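PDB 6BA1: inosine-uridine preferring nucleoside hydrolase from Gardnerella vaginalis 315-A, which belongs to the nucleoside hydrolase family and holds a calcium ion in an aspartate-rich site built on an alpha/beta fold with a mainly parallel sheet. Local coordinates for residues Gly14-Leu19 with Gly245-Leu250; Thr202-Lys207 with Phe229-Tyr234. One frame throughout, in Å; residues are numbered along the deposited sequence.

Contact 1: Gly14-Leu19 with Gly245-Leu250. With CA (calcium ion), chain S.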
loop_
_atom_site.group_PDB
_atom_site.type_symbol
_atom_site.label_atom_id
_atom_site.label_comp_id
_atom_site.label_asym_id
_atom_site.label_seq_id
_atom_site.Cartn_x
_atom_site.Cartn_y
_atom_site.Cartn_z
ATOM N N GLY A 14 6.861 23.736 -14.981
ATOM C CA GLY A 14 6.210 23.081 -13.829
ATOM C C GLY A 14 5.795 24.057 -12.746
ATOM O O GLY A 14 6.634 24.778 -12.214
ATOM N N VAL A 15 4.509 24.063 -12.397
ATOM C CA VAL A 15 3.953 25.021 -11.432
ATOM C C VAL A 15 4.334 24.651 -10.007
ATOM O O VAL A 15 4.948 25.452 -9.297
ATOM C CB VAL A 15 2.420 25.168 -11.530
ATOM C CG1 VAL A 15 1.898 26.157 -10.491
ATOM C CG2 VAL A 15 2.013 25.610 -12.933
ATOM N N ASP A 16 3.953 23.446 -9.591
ATOM C CA ASP A 16 4.387 22.918 -8.288
ATOM C C ASP A 16 5.913 22.776 -8.225
ATOM O O ASP A 16 6.507 22.926 -7.157
ATOM C CB ASP A 16 3.660 21.600 -7.869
ATOM C CG ASP A 16 3.424 20.628 -9.020
ATOM O OD1 ASP A 16 4.371 20.300 -9.771
ATOM O OD2 ASP A 16 2.267 20.180 -9.175
ATOM N N ASP A 17 6.537 22.530 -9.373
ATOM C CA ASP A 17 7.993 22.456 -9.457
ATOM C C ASP A 17 8.691 23.772 -9.073
ATOM O O ASP A 17 9.735 23.728 -8.422
ATOM C CB ASP A 17 8.431 21.980 -10.844
ATOM C CG ASP A 17 8.029 20.527 -11.117
ATOM O OD1 ASP A 17 6.853 20.254 -11.447
ATOM O OD2 ASP A 17 8.893 19.637 -10.988
ATOM N N THR A 18 8.122 24.928 -9.429
ATOM C CA THR A 18 8.709 26.216 -8.994
ATOM C C THR A 18 8.454 26.497 -7.523
ATOM O O THR A 18 9.236 27.213 -6.885
ATOM C CB THR A 18 8.211 27.455 -9.758
ATOM O OG1 THR A 18 6.859 27.745 -9.395
ATOM C CG2 THR A 18 8.355 27.281 -11.245
ATOM N N LEU A 19 7.345 25.976 -7.002
ATOM C CA LEU A 19 7.073 26.060 -5.576
ATOM C C LEU A 19 8.106 25.244 -4.798
ATOM O O LEU A 19 8.466 25.612 -3.679
ATOM C CB LEU A 19 5.645 25.607 -5.263
ATOM C CG LEU A 19 4.511 26.439 -5.873
ATOM C CD1 LEU A 19 3.166 25.858 -5.479
ATOM C CD2 LEU A 19 4.612 27.900 -5.452
ATOM N N GLY A 245 -3.077 20.999 -4.854
ATOM C CA GLY A 245 -2.164 20.131 -4.119
ATOM C C GLY A 245 -0.761 20.717 -4.067
ATOM O O GLY A 245 -0.317 21.374 -5.014
ATOM N N LEU A 246 -0.068 20.477 -2.953
ATOM C CA LEU A 246 1.320 20.881 -2.791
ATOM C C LEU A 246 2.203 19.654 -2.918
ATOM O O LEU A 246 2.770 19.165 -1.938
ATOM C CB LEU A 246 1.518 21.565 -1.437
ATOM C CG LEU A 246 0.682 22.823 -1.207
ATOM C CD1 LEU A 246 0.912 23.354 0.203
ATOM C CD2 LEU A 246 0.986 23.875 -2.276
ATOM N N HIS A 247 2.343 19.182 -4.148
ATOM C CA HIS A 247 2.961 17.883 -4.409
ATOM C C HIS A 247 4.488 17.962 -4.295
ATOM O O HIS A 247 5.081 17.405 -3.372
ATOM C CB HIS A 247 2.554 17.350 -5.792
ATOM C CG HIS A 247 1.079 17.208 -5.987
ATOM N ND1 HIS A 247 0.450 15.979 -5.996
ATOM C CD2 HIS A 247 0.110 18.147 -6.211
ATOM C CE1 HIS A 247 -0.849 16.151 -6.197
ATOM N NE2 HIS A 247 -1.081 17.455 -6.316
ATOM N N ASP A 248 5.099 18.696 -5.220
ATOM C CA ASP A 248 6.552 18.736 -5.365
ATOM C C ASP A 248 7.273 19.463 -4.203
ATOM O O ASP A 248 8.351 19.031 -3.798
ATOM C CB ASP A 248 6.944 19.344 -6.725
ATOM C CG ASP A 248 6.319 18.581 -7.919
ATOM O OD1 ASP A 248 5.210 17.989 -7.785
ATOM O OD2 ASP A 248 6.916 18.582 -9.016
ATOM N N PRO A 249 6.677 20.542 -3.649
ATOM C CA PRO A 249 7.295 21.213 -2.502
ATOM C C PRO A 249 7.494 20.322 -1.291
ATOM O O PRO A 249 8.499 20.445 -0.593
ATOM C CB PRO A 249 6.290 22.308 -2.138
ATOM C CG PRO A 249 5.569 22.575 -3.391
ATOM C CD PRO A 249 5.451 21.242 -4.073
ATOM N N LEU A 250 6.527 19.438 -1.050
ATOM C CA LEU A 250 6.560 18.571 0.115
ATOM C C LEU A 250 7.760 17.639 0.096
ATOM O O LEU A 250 8.334 17.355 1.145
ATOM C CB LEU A 250 5.260 17.777 0.218
ATOM C CG LEU A 250 5.048 16.876 1.440
ATOM C CD1 LEU A 250 5.274 17.610 2.755
ATOM C CD2 LEU A 250 3.633 16.328 1.375
HETATM CA CA CA S . 6.240 17.801 -11.315
#

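Contact 2: Thr202-Lys207 with Phe229-Tyr234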
loop_
_atom_site.group_PDB
_atom_site.type_symbol
_atom_site.label_atom_id
_atom_site.label_comp_id
_atom_site.label_asym_id
_atom_site.label_seq_id
_atom_site.Cartn_x
_atom_site.Cartn_y
_atom_site.Cartn_z
ATOM N N THR A 202 -2.189 17.594 1.442
ATOM C CA THR A 202 -1.781 19.002 1.343
ATOM C C THR A 202 -2.727 19.820 0.494
ATOM O O THR A 202 -3.319 19.312 -0.459
ATOM C CB THR A 202 -0.375 19.134 0.744
ATOM O OG1 THR A 202 0.542 18.336 1.514
ATOM N N LEU A 203 -2.853 21.098 0.838
ATOM C CA LEU A 203 -3.795 22.012 0.192
ATOM C C LEU A 203 -3.368 23.482 0.376
ATOM O O LEU A 203 -2.886 23.858 1.450
ATOM C CB LEU A 203 -5.180 21.809 0.785
ATOM C CG LEU A 203 -6.325 22.784 0.401
ATOM C CD1 LEU A 203 -6.668 22.662 -1.073
ATOM C CD2 LEU A 203 -7.570 22.567 1.252
ATOM N N LEU A 204 -3.545 24.295 -0.668
ATOM C CA LEU A 204 -3.627 25.754 -0.494
ATOM C C LEU A 204 -4.603 26.403 -1.477
ATOM O O LEU A 204 -4.779 25.921 -2.603
ATOM C CB LEU A 204 -2.243 26.443 -0.496
ATOM C CG LEU A 204 -1.358 26.684 -1.738
ATOM C CD1 LEU A 204 -1.995 27.615 -2.782
ATOM C CD2 LEU A 204 -0.047 27.297 -1.294
ATOM N N THR A 205 -5.227 27.491 -1.020
ATOM C CA THR A 205 -6.316 28.174 -1.714
ATOM C C THR A 205 -5.879 29.620 -1.978
ATOM O O THR A 205 -4.734 29.984 -1.715
ATOM C CB THR A 205 -7.593 28.155 -0.831
ATOM O OG1 THR A 205 -7.214 28.540 0.493
ATOM C CG2 THR A 205 -8.206 26.757 -0.796
ATOM N N TYR A 206 -6.789 30.437 -2.509
ATOM C CA TYR A 206 -6.529 31.867 -2.725
ATOM C C TYR A 206 -6.255 32.657 -1.436
ATOM O O TYR A 206 -5.627 33.717 -1.492
ATOM C CB TYR A 206 -7.693 32.526 -3.468
ATOM C CG TYR A 206 -8.051 31.881 -4.782
ATOM C CD1 TYR A 206 -7.204 31.989 -5.886
ATOM C CD2 TYR A 206 -9.240 31.163 -4.928
ATOM C CE1 TYR A 206 -7.538 31.403 -7.103
ATOM C CE2 TYR A 206 -9.584 30.585 -6.136
ATOM C CZ TYR A 206 -8.723 30.702 -7.216
ATOM O OH TYR A 206 -9.053 30.117 -8.409
ATOM N N LYS A 207 -6.738 32.163 -0.294
ATOM C CA LYS A 207 -6.394 32.725 1.026
ATOM C C LYS A 207 -4.871 32.865 1.202
ATOM O O LYS A 207 -4.396 33.877 1.737
ATOM C CB LYS A 207 -6.968 31.857 2.154
ATOM N N PHE A 229 -3.538 30.347 -11.584
ATOM C CA PHE A 229 -3.831 29.575 -12.810
ATOM C C PHE A 229 -3.963 28.088 -12.477
ATOM O O PHE A 229 -4.853 27.402 -12.983
ATOM C CB PHE A 229 -2.741 29.778 -13.873
ATOM C CG PHE A 229 -3.058 29.133 -15.200
ATOM C CD1 PHE A 229 -2.783 27.774 -15.422
ATOM C CD2 PHE A 229 -3.635 29.867 -16.234
ATOM C CE1 PHE A 229 -3.070 27.179 -16.635
ATOM C CE2 PHE A 229 -3.921 29.275 -17.456
ATOM C CZ PHE A 229 -3.642 27.929 -17.658
ATOM N N TYR A 230 -3.051 27.613 -11.638
ATOM C CA TYR A 230 -3.003 26.227 -11.162
ATOM C C TYR A 230 -4.245 25.852 -10.339
ATOM O O TYR A 230 -4.743 24.729 -10.452
ATOM C CB TYR A 230 -1.721 26.043 -10.345
ATOM C CG TYR A 230 -1.338 24.638 -9.925
ATOM C CD1 TYR A 230 -1.131 23.624 -10.861
ATOM C CD2 TYR A 230 -1.091 24.348 -8.583
ATOM C CE1 TYR A 230 -0.734 22.351 -10.464
ATOM C CE2 TYR A 230 -0.682 23.084 -8.173
ATOM C CZ TYR A 230 -0.512 22.089 -9.109
ATOM O OH TYR A 230 -0.133 20.834 -8.685
ATOM N N ILE A 231 -4.748 26.789 -9.528
ATOM C CA ILE A 231 -5.976 26.561 -8.744
ATOM C C ILE A 231 -7.227 26.558 -9.634
ATOM O O ILE A 231 -8.096 25.698 -9.472
ATOM C CB ILE A 231 -6.120 27.571 -7.572
ATOM C CG1 ILE A 231 -5.005 27.330 -6.525
ATOM C CG2 ILE A 231 -7.472 27.424 -6.876
ATOM C CD1 ILE A 231 -4.702 28.546 -5.675
ATOM N N LYS A 232 -7.325 27.510 -10.562
ATOM C CA LYS A 232 -8.465 27.592 -11.514
ATOM C C LYS A 232 -8.544 26.397 -12.465
ATOM O O LYS A 232 -9.629 26.048 -12.938
ATOM C CB LYS A 232 -8.457 28.903 -12.315
ATOM C CG LYS A 232 -8.956 30.094 -11.512
ATOM C CD LYS A 232 -9.108 31.330 -12.357
ATOM C CE LYS A 232 -9.327 32.564 -11.483
ATOM N NZ LYS A 232 -9.792 33.722 -12.286
ATOM N N ALA A 233 -7.396 25.794 -12.755
ATOM C CA ALA A 233 -7.349 24.507 -13.444
ATOM C C ALA A 233 -7.878 23.397 -12.532
ATOM O O ALA A 233 -8.697 22.582 -12.965
ATOM C CB ALA A 233 -5.935 24.198 -13.898
ATOM N N TYR A 234 -7.414 23.374 -11.277
ATOM C CA TYR A 234 -7.916 22.424 -10.270
ATOM C C TYR A 234 -9.418 22.598 -9.968
ATOM O O TYR A 234 -10.091 21.622 -9.648
ATOM C CB TYR A 234 -7.108 22.486 -8.961
ATOM C CG TYR A 234 -6.000 21.449 -8.845
ATOM C CD1 TYR A 234 -6.017 20.493 -7.832
ATOM C CD2 TYR A 234 -4.923 21.430 -9.740
ATOM C CE1 TYR A 234 -4.982 19.559 -7.697
ATOM C CE2 TYR A 234 -3.884 20.525 -9.611
ATOM C CZ TYR A 234 -3.920 19.577 -8.617
ATOM O OH TYR A 234 -2.917 18.642 -8.418
#

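Contact 1: Gly14-Leu19 with Gly245-Leu250
The calcium site of the nucleoside hydrolase fold is where Asp17 and Asp248 meet, each giving one carboxylate oxygen to the metal. The calcium ion lies 2.5 Å from Asp17 OD1 and 2.5 Å from Asp248 OD2, while Asp12 and the carbonyl oxygen of Thr130 supply the other protein ligands. The two carboxylate planes stand 77° apart. Asp16 and Asp17 close the family's DxDxGxDD signature, yet only Asp17 of this pair binds the metal. With its CG between the backbone N and the carbonyl carbon (chi1 39°), Asp16 turns its carboxylate across to that of Asp248, stacking on it with planes 25° apart; OD1 of Asp16 comes 3.2 Å from OD1 of Asp248. Asp16 OD2 has a weak hydrogen bond to Tyr230 OH of helix 218-237. The calcium ion probably offsets the repulsion among these carboxylates. Beside the site the packing turns apolar: CB of Leu19 rests on CG of Pro249 at 3.6 Å, and CD1 of Leu19 approaches CD2 of Leu246 at 4.4 Å. Helix 15-25, which follows strand 6-11, meets the first turn of helix 247-256, with helix 218-237 against both segments and helix 302-319 against Leu246 and Pro249.

Contact 2: Thr202-Lys207 with Phe229-Tyr234
Ile231 is the hub of this contact, meeting Tyr206 with one branch and Leu204 with the other. Its CG2 lies 3.5 Å from CZ of Tyr206 and 3.9 Å from CE2 of the same ring, an oblique approach near the hydroxyl-bearing end. The other branch runs back along the incoming chain, where CD1 of Ile231 lies 4.1 Å from CD1 of Leu204 and 4.0 Å from the carbonyl carbon of Thr205. The first torsion of Ile231 makes this division: with CG1 anti to the carbonyl carbon (chi1 -67°), CG1 and the CD1 beyond it are sent to Leu204 and Thr205, and CG2 is left for the tyrosine. Lys232 adds its aliphatic stem, with CG at the edge of the Tyr206 ring, near its plane, and CE 3.9 Å from Tyr206 OH. The two side chains cross at about a right angle, and the lysine chain runs extended beyond CG.

Here the loop leading into helix 206-213 and that helix's first residue, Tyr206, lie against the later part of helix 218-237. The closest CA atoms, those of Thr205 and Ile231, are 7.2 Å apart, a spacing bridged by side chains. Thr205 is the N-cap of helix 206-213, and its backbone N is hydrogen-bonded to OE1 of Glu208, the N-H half of a capping box, which ties down the helix start that carries Tyr206. The first torsion of Tyr206 (chi1 -56°) swings the ring over to helix 218-237, where its hydroxyl is hydrogen-bonded to OE2 of Glu235, one turn beyond Ile231. On the preceding loop, backbone hydrogen bonding with Cys244 anchors Leu204, whose side chain also rests on Phe309 of helix 302-319.

Overall arrangement
Contact 1 lies near the middle of the chain, its centre about 7 Å from the centre of the chain, whereas the centre of contact 2 lies farther out, about 18 Å from it; the two contact centres are about 11 Å apart. Segments 202-207 and 229-234 are nested within the long stretch of chain between 14-19 and 245-250, and helix 247-256 follows helix 218-237 directly. The two contacts touch through helix 218-237: Tyr230 OH makes a weak hydrogen bond to Asp16 OD2, and Tyr234 OH is hydrogen-bonded to His247 NE2. Helix 218-237 therefore joins the outer packing to the surroundings of the calcium site, Tyr230 and Tyr234 reaching Asp16 and His247, which precede the metal ligands Asp17 and Asp248 in sequence.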